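Side-chain contacts in TRAP solute Binding Protein (PDB 5I7I), which probably serves a TRAP transporter as its extracellular solute-binding protein and holds the aromatic acid 3-hydroxybenzoate in its pocket: residues T175-L178 with E179-A183; M35-N38 with S39-K42; W314-S317 with A318-G322; I63-A66 with M67-G70; K268-G271 with Q272-G276. All blocks are in the same frame, centred on the assembly; numbering follows the deposited sequence.

Overall arrangement
From the N terminus, interaction 2 comes first, starting helix 38-54 after strand 25-31. Interaction 4 then ends the next strand, 59-64, and touches interaction 2 where P65 CB lies 3.6 Å from N40 ND2. Interaction 1 closes helix 172-180 in the crossover between two parallel strands of the six-stranded sheet. Interaction 5 lies within helix 264-287 and packs on interaction 2, with W274 against S39 beside the bound 3-hydroxybenzoate. Interaction 3 ends helix 297-320, its nearest atoms about 6 Å from interaction 1. All five are local and follow one another in series; none nests in or crosses another.

Interaction 1. Residues T175-L178 with E179-A183; sequences TKML and EGLGA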
loop_
_atom_site.group_PDB
_atom_site.type_symbol
_atom_site.label_atom_id
_atom_site.label_comp_id
_atom_site.label_asym_id
_atom_site.label_seq_id
_atom_site.Cartn_x
_atom_site.Cartn_y
_atom_site.Cartn_z
ATOM N N THR A 175 -8.637 -3.609 -8.518
ATOM C CA THR A 175 -10.018 -3.822 -8.934
ATOM C C THR A 175 -10.091 -4.769 -10.122
ATOM O O THR A 175 -11.011 -5.586 -10.212
ATOM C CB THR A 175 -10.728 -2.493 -9.232
ATOM O OG1 THR A 175 -9.979 -1.697 -10.154
ATOM C CG2 THR A 175 -10.935 -1.708 -7.942
ATOM N N LYS A 176 -9.143 -4.671 -11.055
ATOM C CA LYS A 176 -9.115 -5.645 -12.142
ATOM C C LYS A 176 -8.925 -7.062 -11.617
ATOM O O LYS A 176 -9.517 -8.011 -12.148
ATOM C CB LYS A 176 -8.045 -5.270 -13.161
ATOM C CG LYS A 176 -8.436 -4.081 -13.985
ATOM C CD LYS A 176 -7.370 -3.747 -15.002
ATOM C CE LYS A 176 -7.827 -2.633 -15.901
ATOM N NZ LYS A 176 -6.718 -2.173 -16.769
ATOM N N MET A 177 -8.124 -7.228 -10.560
ATOM C CA MET A 177 -7.989 -8.545 -9.950
ATOM C C MET A 177 -9.327 -9.029 -9.415
ATOM O O MET A 177 -9.722 -10.183 -9.627
ATOM C CB MET A 177 -6.984 -8.481 -8.811
ATOM C CG MET A 177 -6.820 -9.817 -8.159
ATOM S SD MET A 177 -5.732 -9.803 -6.773
ATOM C CE MET A 177 -6.764 -9.002 -5.577
ATOM N N LEU A 178 -10.042 -8.141 -8.728
ATOM C CA LEU A 178 -11.349 -8.495 -8.196
ATOM C C LEU A 178 -12.309 -8.892 -9.309
ATOM O O LEU A 178 -13.035 -9.881 -9.187
ATOM C CB LEU A 178 -11.906 -7.338 -7.371
ATOM C CG LEU A 178 -11.232 -7.147 -6.010
ATOM C CD1 LEU A 178 -11.631 -5.805 -5.452
ATOM C CD2 LEU A 178 -11.622 -8.261 -5.065
ATOM N N GLU A 179 -12.304 -8.162 -10.423
ATOM C CA GLU A 179 -13.116 -8.583 -11.562
ATOM C C GLU A 179 -12.710 -9.975 -12.041
ATOM O O GLU A 179 -13.571 -10.792 -12.397
ATOM C CB GLU A 179 -12.980 -7.558 -12.688
ATOM C CG GLU A 179 -14.017 -7.701 -13.777
ATOM C CD GLU A 179 -13.758 -8.880 -14.714
ATOM O OE1 GLU A 179 -14.735 -9.483 -15.239
ATOM O OE2 GLU A 179 -12.569 -9.210 -14.913
ATOM N N GLY A 180 -11.406 -10.264 -12.055
ATOM C CA GLY A 180 -10.954 -11.539 -12.572
ATOM C C GLY A 180 -11.288 -12.686 -11.650
ATOM O O GLY A 180 -11.300 -13.843 -12.085
ATOM N N LEU A 181 -11.550 -12.390 -10.388
ATOM C CA LEU A 181 -12.011 -13.385 -9.433
ATOM C C LEU A 181 -13.525 -13.508 -9.408
ATOM O O LEU A 181 -14.055 -14.307 -8.628
ATOM C CB LEU A 181 -11.504 -13.028 -8.031
ATOM C CG LEU A 181 -9.996 -13.086 -7.859
ATOM C CD1 LEU A 181 -9.597 -12.613 -6.474
ATOM C CD2 LEU A 181 -9.484 -14.502 -8.081
ATOM N N GLY A 182 -14.238 -12.737 -10.226
ATOM C CA GLY A 182 -15.671 -12.855 -10.357
ATOM C C GLY A 182 -16.465 -11.743 -9.725
ATOM O O GLY A 182 -17.689 -11.717 -9.883
ATOM N N ALA A 183 -15.823 -10.832 -9.009
ATOM C CA ALA A 183 -16.537 -9.778 -8.308
ATOM C C ALA A 183 -16.892 -8.634 -9.247
ATOM O O ALA A 183 -16.423 -8.548 -10.385
ATOM C CB ALA A 183 -15.681 -9.225 -7.174
HETATM O O HOH W 1 -10.091 -8.414 -14.810
#
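L181 and A183 fold back onto M177 and L178 where helix 172-180 ends in a Schellman motif. G182 supplies the positive phi (107°), and two backbone bonds fasten the turn: A183 N reaches L178 O at 3.0 Å, and inside that bond G182 N is tied to E179 O. Take the side chain of L181 from its root. Its CB sits 3.7 Å from L178 O and much the same from M177 O. With CG anti to its own carbonyl carbon (chi1 -65°), the branch point comes beside the preceding turn, L181 CG lying 3.4 Å from M177 O. CD1 then runs on to the methionine chain and meets M177 CG at 4.3 Å, a loose apolar touch. Both residues also pack on helix 297-320, L181 against M303 and M177 against L310. L178 and A183 meet through their CB atoms at 4.2 Å, and each also packs on M167 of strand 166-169, so the end of the helix is seated on the first strand of the beta-alpha-beta unit 166-169, 172-180, 184-187. The polar work is done by E179, whose chain bends at chi2 and carries its carboxylate back toward the preceding turn. There a water donates to E179 OE2 at 2.6 Å and also to K176 O at 2.8 Å, an oxygen that already accepts the backbone N-H of G180.

Interaction 2. Residues M35-N38 with S39-K42; sequences MPAN and SNAK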
loop_
_atom_site.group_PDB
_atom_site.type_symbol
_atom_site.label_atom_id
_atom_site.label_comp_id
_atom_site.label_asym_id
_atom_site.label_seq_id
_atom_site.Cartn_x
_atom_site.Cartn_y
_atom_site.Cartn_z
ATOM N N MET A 35 -5.262 10.434 12.470
ATOM C CA MET A 35 -4.108 10.399 13.365
ATOM C C MET A 35 -3.842 9.027 13.971
ATOM O O MET A 35 -2.678 8.596 13.967
ATOM C CB MET A 35 -4.328 11.500 14.420
ATOM C CG MET A 35 -3.373 11.582 15.601
ATOM S SD MET A 35 -3.775 13.027 16.646
ATOM C CE MET A 35 -2.146 13.599 17.169
ATOM N N PRO A 36 -4.844 8.280 14.447
ATOM C CA PRO A 36 -4.563 6.966 15.062
ATOM C C PRO A 36 -4.101 5.887 14.094
ATOM O O PRO A 36 -3.639 4.829 14.554
ATOM C CB PRO A 36 -5.908 6.571 15.678
ATOM C CG PRO A 36 -6.688 7.801 15.734
ATOM C CD PRO A 36 -6.252 8.675 14.612
ATOM N N ALA A 37 -4.238 6.076 12.800
ATOM C CA ALA A 37 -3.845 5.026 11.877
ATOM C C ALA A 37 -2.363 4.736 12.045
ATOM O O ALA A 37 -1.553 5.627 12.290
ATOM C CB ALA A 37 -4.119 5.455 10.430
ATOM N N ASN A 38 -1.995 3.473 11.842
ATOM C CA ASN A 38 -0.597 3.071 11.979
ATOM C C ASN A 38 0.347 3.945 11.160
ATOM O O ASN A 38 1.439 4.306 11.633
ATOM C CB ASN A 38 -0.437 1.615 11.584
ATOM C CG ASN A 38 -1.148 0.698 12.532
ATOM O OD1 ASN A 38 -1.075 0.843 13.769
ATOM N ND2 ASN A 38 -1.877 -0.254 11.975
ATOM N N SER A 39 -0.023 4.260 9.909
ATOM C CA SER A 39 0.867 5.041 9.066
ATOM C C SER A 39 1.284 6.345 9.728
ATOM O O SER A 39 2.426 6.787 9.566
ATOM C CB SER A 39 0.252 5.296 7.695
ATOM O OG SER A 39 -0.921 6.073 7.797
ATOM N N ASN A 40 0.383 6.965 10.490
ATOM C CA ASN A 40 0.716 8.195 11.197
ATOM C C ASN A 40 1.323 7.888 12.561
ATOM O O ASN A 40 2.451 8.276 12.850
ATOM C CB ASN A 40 -0.536 9.059 11.351
ATOM C CG ASN A 40 -1.030 9.614 10.044
ATOM O OD1 ASN A 40 -0.259 10.093 9.220
ATOM N ND2 ASN A 40 -2.333 9.511 9.829
ATOM N N ALA A 41 0.603 7.155 13.398
ATOM C CA ALA A 41 0.979 7.047 14.802
ATOM C C ALA A 41 2.198 6.161 15.015
ATOM O O ALA A 41 2.964 6.396 15.955
ATOM C CB ALA A 41 -0.202 6.524 15.622
ATOM N N LYS A 42 2.411 5.165 14.145
ATOM C CA LYS A 42 3.458 4.177 14.352
ATOM C C LYS A 42 4.472 4.139 13.223
ATOM O O LYS A 42 5.368 3.284 13.233
ATOM C CB LYS A 42 2.850 2.801 14.628
ATOM C CG LYS A 42 2.126 2.767 15.976
ATOM C CD LYS A 42 1.551 1.388 16.265
ATOM C CE LYS A 42 0.961 1.309 17.684
ATOM N NZ LYS A 42 -0.001 2.412 17.957
HETATM O O HOH W 2 -1.468 2.975 15.379
#
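N38 and K42 both set CG anti to their own carbonyl carbons (chi1 -66° and -68°), and the lysine, extended as far as CE, then bends at chi4 (52°) to bring its ammonium back toward the loop that precedes the helix. This is the first turn of helix 38-54, with A37 at the N-cap position. The two side chains cross obliquely, the amide oxygen of the asparagine lying against the lysine's aliphatic part, N38 OD1 to K42 CD 3.7 Å. One water ties the group together. It donates to N38 OD1 at 2.7 Å and to P36 O, and accepts from K42 NZ at 3.0 Å; it thus links the ammonium to the loop carbonyl, and the lysine's charge probably polarises it. The other end of the amide is engaged elsewhere: N38 ND2 bonds to E210, a residue of the 3-hydroxybenzoate pocket, which makes N38 a second-shell neighbour of that site. Below the side chains the backbone turn closes with K42 N on N38 O at 2.8 Å. N40 also leans back over the loop, its CB 3.4 Å from M35 O, while its ND2 is held by P34 O. A41 CB lies near the same carbonyl, 3.6 Å from M35 O. A37 O takes two donors, A41 N at 2.9 Å and, from above the carbonyl plane, N40 N at 3.0 Å.

Interaction 3. Residues W314-S317 with A318-G322; sequences WIKS and ANDRG
The W314 ring and the R321 guanidinium stand almost at right angles, their planes 79° apart, with R321 NH2 approaching W314 NE1 obliquely to 3.6 Å. Both nitrogens look to the same outside carboxylate: E103 forms a salt bridge with R321 NH2 and accepts a hydrogen bond from W314 NE1. A318 meets the tryptophan quite differently. Its methyl lies over a face of the six-membered ring, A318 CB being 3.8 Å from the centroid and 16° off the normal, a CH-pi contact. W314 gets into that place with CG anti to its backbone N (chi1 -173°), which swings the indole along the helix toward A318.

R321 comes back on the preceding turn with a bend at chi3 and grips S317 side-on. NE donates to S317 O at 3.1 Å; the oxygen lies in the guanidinium plane, although the nitrogen stands above the carbonyl plane. NH2 donates to S317 OG at 3.0 Å. That hydroxyl in turn donates to W314 O, in the carbonyl plane on a lone pair. The serine is modelled in two conformers and these are the bonds of one, so the two hydroxyl bonds are less certain than the one to S317 O. All this happens in the last two turns of helix 297-320, which ends in a Schellman motif: G322 has the positive phi, and its N bonds to N319 O.

K316 and D320 are linked through a water. It accepts from K316 NZ at 2.8 Å and donates to D320 OD1 at 2.7 Å, while the two charged ends themselves stay 4.8 Å apart, NZ to OD1. N319 OD1 takes the backbone N-H of G325.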
loop_
_atom_site.group_PDB
_atom_site.type_symbol
_atom_site.label_atom_id
_atom_site.label_comp_id
_atom_site.label_asym_id
_atom_site.label_seq_id
_atom_site.Cartn_x
_atom_site.Cartn_y
_atom_site.Cartn_z
ATOM N N TRP A 314 -1.385 -7.532 -17.984
ATOM C CA TRP A 314 -0.568 -6.431 -17.488
ATOM C C TRP A 314 0.718 -6.297 -18.287
ATOM O O TRP A 314 1.108 -5.187 -18.676
ATOM C CB TRP A 314 -0.266 -6.552 -15.979
ATOM C CG TRP A 314 0.422 -5.313 -15.549
ATOM C CD1 TRP A 314 -0.184 -4.150 -15.182
ATOM C CD2 TRP A 314 1.843 -5.046 -15.546
ATOM N NE1 TRP A 314 0.751 -3.180 -14.945
ATOM C CE2 TRP A 314 2.002 -3.702 -15.147
ATOM C CE3 TRP A 314 2.985 -5.800 -15.846
ATOM C CZ2 TRP A 314 3.254 -3.100 -15.026
ATOM C CZ3 TRP A 314 4.227 -5.208 -15.712
ATOM C CH2 TRP A 314 4.352 -3.868 -15.309
ATOM N N ILE A 315 1.389 -7.413 -18.556
ATOM C CA ILE A 315 2.627 -7.370 -19.325
ATOM C C ILE A 315 2.384 -6.715 -20.676
ATOM O O ILE A 315 3.128 -5.821 -21.096
ATOM C CB ILE A 315 3.236 -8.781 -19.425
ATOM C CG1 ILE A 315 3.834 -9.185 -18.079
ATOM C CG2 ILE A 315 4.289 -8.864 -20.520
ATOM C CD1 ILE A 315 4.245 -10.649 -17.984
ATOM N N LYS A 316 1.307 -7.102 -21.353
ATOM C CA LYS A 316 0.982 -6.465 -22.629
ATOM C C LYS A 316 0.727 -4.967 -22.453
ATOM O O LYS A 316 1.181 -4.159 -23.265
ATOM C CB LYS A 316 -0.232 -7.154 -23.231
ATOM C CG LYS A 316 -0.901 -6.378 -24.368
ATOM C CD LYS A 316 -0.994 -7.168 -25.616
ATOM C CE LYS A 316 -1.529 -6.304 -26.767
ATOM N NZ LYS A 316 -0.898 -6.710 -28.049
ATOM N N SER A 317 -0.006 -4.580 -21.400
ATOM C CA SER A 317 -0.312 -3.166 -21.150
ATOM C C SER A 317 0.939 -2.362 -20.824
ATOM O O SER A 317 1.025 -1.169 -21.169
ATOM C CB SER A 317 -1.309 -3.021 -19.992
ATOM O OG SER A 317 -0.682 -3.056 -18.714
ATOM N N ALA A 318 1.919 -2.996 -20.176
ATOM C CA ALA A 318 3.190 -2.329 -19.919
ATOM C C ALA A 318 3.967 -2.148 -21.210
ATOM O O ALA A 318 4.503 -1.065 -21.474
ATOM C CB ALA A 318 3.979 -3.154 -18.914
ATOM N N ASN A 319 4.002 -3.181 -22.049
ATOM C CA ASN A 319 4.600 -3.063 -23.371
ATOM C C ASN A 319 4.007 -1.880 -24.123
ATOM O O ASN A 319 4.734 -1.090 -24.746
ATOM C CB ASN A 319 4.338 -4.344 -24.166
ATOM C CG ASN A 319 5.168 -5.533 -23.715
ATOM O OD1 ASN A 319 6.014 -5.449 -22.827
ATOM N ND2 ASN A 319 4.904 -6.670 -24.341
ATOM N N ASP A 320 2.674 -1.763 -24.100
ATOM C CA ASP A 320 1.997 -0.708 -24.830
ATOM C C ASP A 320 2.359 0.669 -24.302
ATOM O O ASP A 320 2.244 1.651 -25.042
ATOM C CB ASP A 320 0.490 -0.900 -24.756
ATOM C CG ASP A 320 0.004 -2.081 -25.569
ATOM O OD1 ASP A 320 0.746 -2.544 -26.455
ATOM O OD2 ASP A 320 -1.134 -2.521 -25.333
ATOM N N ARG A 321 2.821 0.758 -23.062
ATOM C CA ARG A 321 3.234 2.009 -22.450
ATOM C C ARG A 321 4.746 2.199 -22.500
ATOM O O ARG A 321 5.293 3.039 -21.783
ATOM C CB ARG A 321 2.684 2.087 -21.023
ATOM C CG ARG A 321 1.193 2.361 -21.010
ATOM C CD ARG A 321 0.650 2.378 -19.585
ATOM N NE ARG A 321 0.551 1.025 -19.031
ATOM C CZ ARG A 321 0.355 0.746 -17.746
ATOM N NH1 ARG A 321 0.275 1.724 -16.854
ATOM N NH2 ARG A 321 0.246 -0.516 -17.354
ATOM N N GLY A 322 5.437 1.454 -23.352
ATOM C CA GLY A 322 6.865 1.644 -23.515
ATOM C C GLY A 322 7.748 0.957 -22.511
ATOM O O GLY A 322 8.933 1.289 -22.430
HETATM O O HOH W 3 1.194 -4.973 -27.606
#

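Interaction 4. Residues I63-A66 with M67-G70; sequences IYPA and MQLG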
loop_
_atom_site.group_PDB
_atom_site.type_symbol
_atom_site.label_atom_id
_atom_site.label_comp_id
_atom_site.label_asym_id
_atom_site.label_seq_id
_atom_site.Cartn_x
_atom_site.Cartn_y
_atom_site.Cartn_z
ATOM N N ILE A 63 2.801 17.292 11.441
ATOM C CA ILE A 63 2.042 16.185 10.874
ATOM C C ILE A 63 0.580 16.595 10.726
ATOM O O ILE A 63 -0.092 16.866 11.727
ATOM C CB ILE A 63 2.166 14.925 11.748
ATOM C CG1 ILE A 63 3.611 14.441 11.754
ATOM C CG2 ILE A 63 1.210 13.834 11.294
ATOM C CD1 ILE A 63 3.886 13.291 12.692
ATOM N N TYR A 64 0.081 16.590 9.491
ATOM C CA TYR A 64 -1.319 16.904 9.191
ATOM C C TYR A 64 -2.012 15.672 8.619
ATOM O O TYR A 64 -1.891 15.391 7.410
ATOM C CB TYR A 64 -1.401 18.076 8.209
ATOM C CG TYR A 64 -0.781 19.335 8.756
ATOM C CD1 TYR A 64 -1.533 20.216 9.515
ATOM C CD2 TYR A 64 0.551 19.630 8.541
ATOM C CE1 TYR A 64 -0.975 21.357 10.034
ATOM C CE2 TYR A 64 1.130 20.780 9.056
ATOM C CZ TYR A 64 0.359 21.640 9.815
ATOM O OH TYR A 64 0.887 22.798 10.329
ATOM N N PRO A 65 -2.696 14.894 9.444
ATOM C CA PRO A 65 -3.415 13.701 8.979
ATOM C C PRO A 65 -4.771 14.103 8.406
ATOM O O PRO A 65 -5.142 15.277 8.390
ATOM C CB PRO A 65 -3.578 12.912 10.278
ATOM C CG PRO A 65 -3.800 13.971 11.289
ATOM C CD PRO A 65 -2.888 15.106 10.887
ATOM N N ALA A 66 -5.524 13.105 7.934
ATOM C CA ALA A 66 -6.931 13.303 7.562
ATOM C C ALA A 66 -7.121 14.468 6.587
ATOM O O ALA A 66 -8.123 15.176 6.630
ATOM C CB ALA A 66 -7.804 13.459 8.806
ATOM N N MET A 67 -6.166 14.645 5.672
ATOM C CA MET A 67 -6.209 15.727 4.667
ATOM C C MET A 67 -6.433 17.114 5.284
ATOM O O MET A 67 -7.102 17.981 4.712
ATOM C CB MET A 67 -7.226 15.439 3.566
ATOM C CG MET A 67 -6.982 14.136 2.813
ATOM S SD MET A 67 -5.349 13.932 2.066
ATOM C CE MET A 67 -5.338 15.351 0.957
ATOM N N GLN A 68 -5.801 17.355 6.433
ATOM C CA GLN A 68 -5.969 18.592 7.184
ATOM C C GLN A 68 -5.323 19.813 6.538
ATOM O O GLN A 68 -5.447 20.908 7.102
ATOM C CB GLN A 68 -5.395 18.427 8.590
ATOM C CG GLN A 68 -6.333 17.819 9.577
ATOM C CD GLN A 68 -5.656 17.646 10.934
ATOM O OE1 GLN A 68 -4.631 18.277 11.222
ATOM N NE2 GLN A 68 -6.234 16.803 11.767
ATOM N N LEU A 69 -4.627 19.670 5.419
ATOM C CA LEU A 69 -4.181 20.823 4.642
ATOM C C LEU A 69 -4.967 20.991 3.349
ATOM O O LEU A 69 -4.638 21.867 2.540
ATOM C CB LEU A 69 -2.670 20.757 4.379
ATOM C CG LEU A 69 -1.803 20.851 5.643
ATOM C CD1 LEU A 69 -0.345 20.666 5.298
ATOM C CD2 LEU A 69 -1.987 22.175 6.374
ATOM N N GLY A 70 -6.015 20.193 3.146
ATOM C CA GLY A 70 -6.924 20.373 2.035
ATOM C C GLY A 70 -6.665 19.378 0.923
ATOM O O GLY A 70 -5.585 18.814 0.793
#
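Y64 meets Q68 and L69 where strand 59-64, the edge strand of the five-stranded sheet, runs out into a pair of tight turns. Its backbone is still in the sheet, bonded to F29 and S31 of the neighbouring strand 25-31. The aromatic ring is covered on one face by the leucine: L69 CD2 sits over its centre, 3.8 Å from the centroid and 14° off the normal, a CH-pi contact. The other methyl lies over the same face nearer its rim, L69 CD1 to Y64 CD2 3.5 Å, so both branches of the fork rest on one face. Nearer the backbone, Y64 CB meets Q68 CB at 4.0 Å, and at the far end Y64 OH is tied to E62. With an alanine in place of Y64, the two methyls of L69 would probably lose the face they rest on, and E62 its hydroxyl partner.

P65 comes next and holds the glutamine twice. Its carbonyl accepts Q68 N at 2.9 Å from above the carbonyl plane, and its ring atoms CG and CD meet the amide end of the extended glutamine, with Q68 OE1 3.6 Å from P65 CD. Still closer is the aliphatic part of that chain, Q68 CG lying 3.0 Å from P65 O. P65 also packs on M35.

A66 allows the reversal: both it and M67 take positive, left-handed backbone angles (phi 53° and 52°), which folds Q68 back on the proline. M67 then sends its side chain to F32 and H30 and opens a type I beta turn, closed by G70 N on M67 O at 2.9 Å.

Interaction 5. Residues K268-G271 with Q272-G276; sequences KLAG and QLWDG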
loop_
_atom_site.group_PDB
_atom_site.type_symbol
_atom_site.label_atom_id
_atom_site.label_comp_id
_atom_site.label_asym_id
_atom_site.label_seq_id
_atom_site.Cartn_x
_atom_site.Cartn_y
_atom_site.Cartn_z
ATOM N N LYS A 268 12.919 -1.511 4.655
ATOM C CA LYS A 268 12.939 -2.757 5.415
ATOM C C LYS A 268 12.214 -2.584 6.743
ATOM O O LYS A 268 11.361 -3.406 7.106
ATOM C CB LYS A 268 14.387 -3.207 5.628
ATOM C CG LYS A 268 14.530 -4.433 6.503
ATOM C CD LYS A 268 15.977 -4.870 6.597
ATOM C CE LYS A 268 16.092 -6.205 7.302
ATOM N NZ LYS A 268 17.470 -6.736 7.240
ATOM N N LEU A 269 12.535 -1.510 7.471
ATOM C CA LEU A 269 11.875 -1.220 8.734
ATOM C C LEU A 269 10.376 -1.047 8.525
ATOM O O LEU A 269 9.562 -1.587 9.276
ATOM C CB LEU A 269 12.484 0.057 9.320
ATOM C CG LEU A 269 11.853 0.592 10.599
ATOM C CD1 LEU A 269 11.843 -0.467 11.688
ATOM C CD2 LEU A 269 12.592 1.831 11.080
ATOM N N ALA A 270 9.989 -0.297 7.497
ATOM C CA ALA A 270 8.573 -0.101 7.210
ATOM C C ALA A 270 7.879 -1.426 6.948
ATOM O O ALA A 270 6.781 -1.667 7.459
ATOM C CB ALA A 270 8.406 0.820 6.007
ATOM N N GLY A 271 8.490 -2.296 6.135
ATOM C CA GLY A 271 7.866 -3.577 5.866
ATOM C C GLY A 271 7.734 -4.409 7.120
ATOM O O GLY A 271 6.707 -5.050 7.343
ATOM N N GLN A 272 8.774 -4.414 7.950
ATOM C CA GLN A 272 8.701 -5.125 9.223
ATOM C C GLN A 272 7.571 -4.579 10.082
ATOM O O GLN A 272 6.801 -5.333 10.682
ATOM C CB GLN A 272 10.041 -5.010 9.953
ATOM C CG GLN A 272 11.155 -5.778 9.245
ATOM C CD GLN A 272 12.525 -5.486 9.813
ATOM O OE1 GLN A 272 12.774 -4.400 10.334
ATOM N NE2 GLN A 272 13.416 -6.455 9.728
ATOM N N LEU A 273 7.459 -3.261 10.146
ATOM C CA LEU A 273 6.370 -2.661 10.908
ATOM C C LEU A 273 5.022 -3.088 10.363
ATOM O O LEU A 273 4.116 -3.410 11.133
ATOM C CB LEU A 273 6.480 -1.147 10.876
ATOM C CG LEU A 273 7.536 -0.535 11.783
ATOM C CD1 LEU A 273 7.816 0.881 11.361
ATOM C CD2 LEU A 273 7.090 -0.589 13.231
ATOM N N TRP A 274 4.857 -3.054 9.033
ATOM C CA TRP A 274 3.550 -3.368 8.462
ATOM C C TRP A 274 3.186 -4.837 8.660
ATOM O O TRP A 274 2.007 -5.154 8.856
ATOM C CB TRP A 274 3.445 -2.923 6.998
ATOM C CG TRP A 274 2.609 -1.681 6.889
ATOM C CD1 TRP A 274 1.284 -1.629 6.612
ATOM C CD2 TRP A 274 3.032 -0.332 7.123
ATOM N NE1 TRP A 274 0.847 -0.329 6.643
ATOM C CE2 TRP A 274 1.901 0.488 6.948
ATOM C CE3 TRP A 274 4.253 0.264 7.461
ATOM C CZ2 TRP A 274 1.958 1.879 7.089
ATOM C CZ3 TRP A 274 4.308 1.645 7.586
ATOM C CH2 TRP A 274 3.171 2.432 7.405
ATOM N N ASP A 275 4.163 -5.747 8.654
ATOM C CA ASP A 275 3.865 -7.122 9.026
ATOM C C ASP A 275 3.357 -7.172 10.461
ATOM O O ASP A 275 2.370 -7.849 10.770
ATOM C CB ASP A 275 5.117 -7.985 8.867
ATOM C CG ASP A 275 5.454 -8.300 7.412
ATOM O OD1 ASP A 275 4.510 -8.494 6.619
ATOM O OD2 ASP A 275 6.653 -8.364 7.086
ATOM N N GLY A 276 4.034 -6.467 11.361
ATOM C CA GLY A 276 3.609 -6.478 12.749
ATOM C C GLY A 276 2.244 -5.857 12.959
ATOM O O GLY A 276 1.499 -6.259 13.867
#
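K268 and Q272 lie one turn apart on helix 264-287, their side chains slanting across each other, each extended beyond CG. The lysine starts with CG anti to its backbone N (chi1 175°), the glutamine with CG beside its own (chi1 -68°), and the two chains converge so that Q272 NE2 comes 3.6 Å from K268 CE. On the way out the glutamine passes close over the backbone, Q272 CG to K268 O 3.2 Å. Its amide nitrogen is bonded to E115, and the lysine packs on that same glutamate. A leucine at Q272 would probably leave E115 without its amide donor and the end of the side chain beside K268 CE without a polar tether.

L269 and L273 differ in the same way at their first torsions, and they meet branch to methyl, L269 CG to L273 CD1 4.1 Å. W274 is the unusual conformer: its chi1 of -105° lies away from the staggered positions. That turns the benzo edge of the indole back along the helix, where A270 O lies in the ring plane, 3.2 Å from W274 CE3. A270 CB adds a looser apolar touch, 4.4 Å from W274 CE3. G271 O accepts the backbone N-H of D275 at 2.9 Å.

Around these turns, D275 takes the backbone N-H groups of A114 and E115 at the start of helix 114-126. W274, whose side chain comes to about 4 Å from the bound 3-hydroxybenzoate at the nearest atoms, meets F43 of helix 38-54 edge to face and packs on F142 and F238 of strands 136-143 and 237-243, so helix 264-287 is wedged between two helices and the five-stranded sheet.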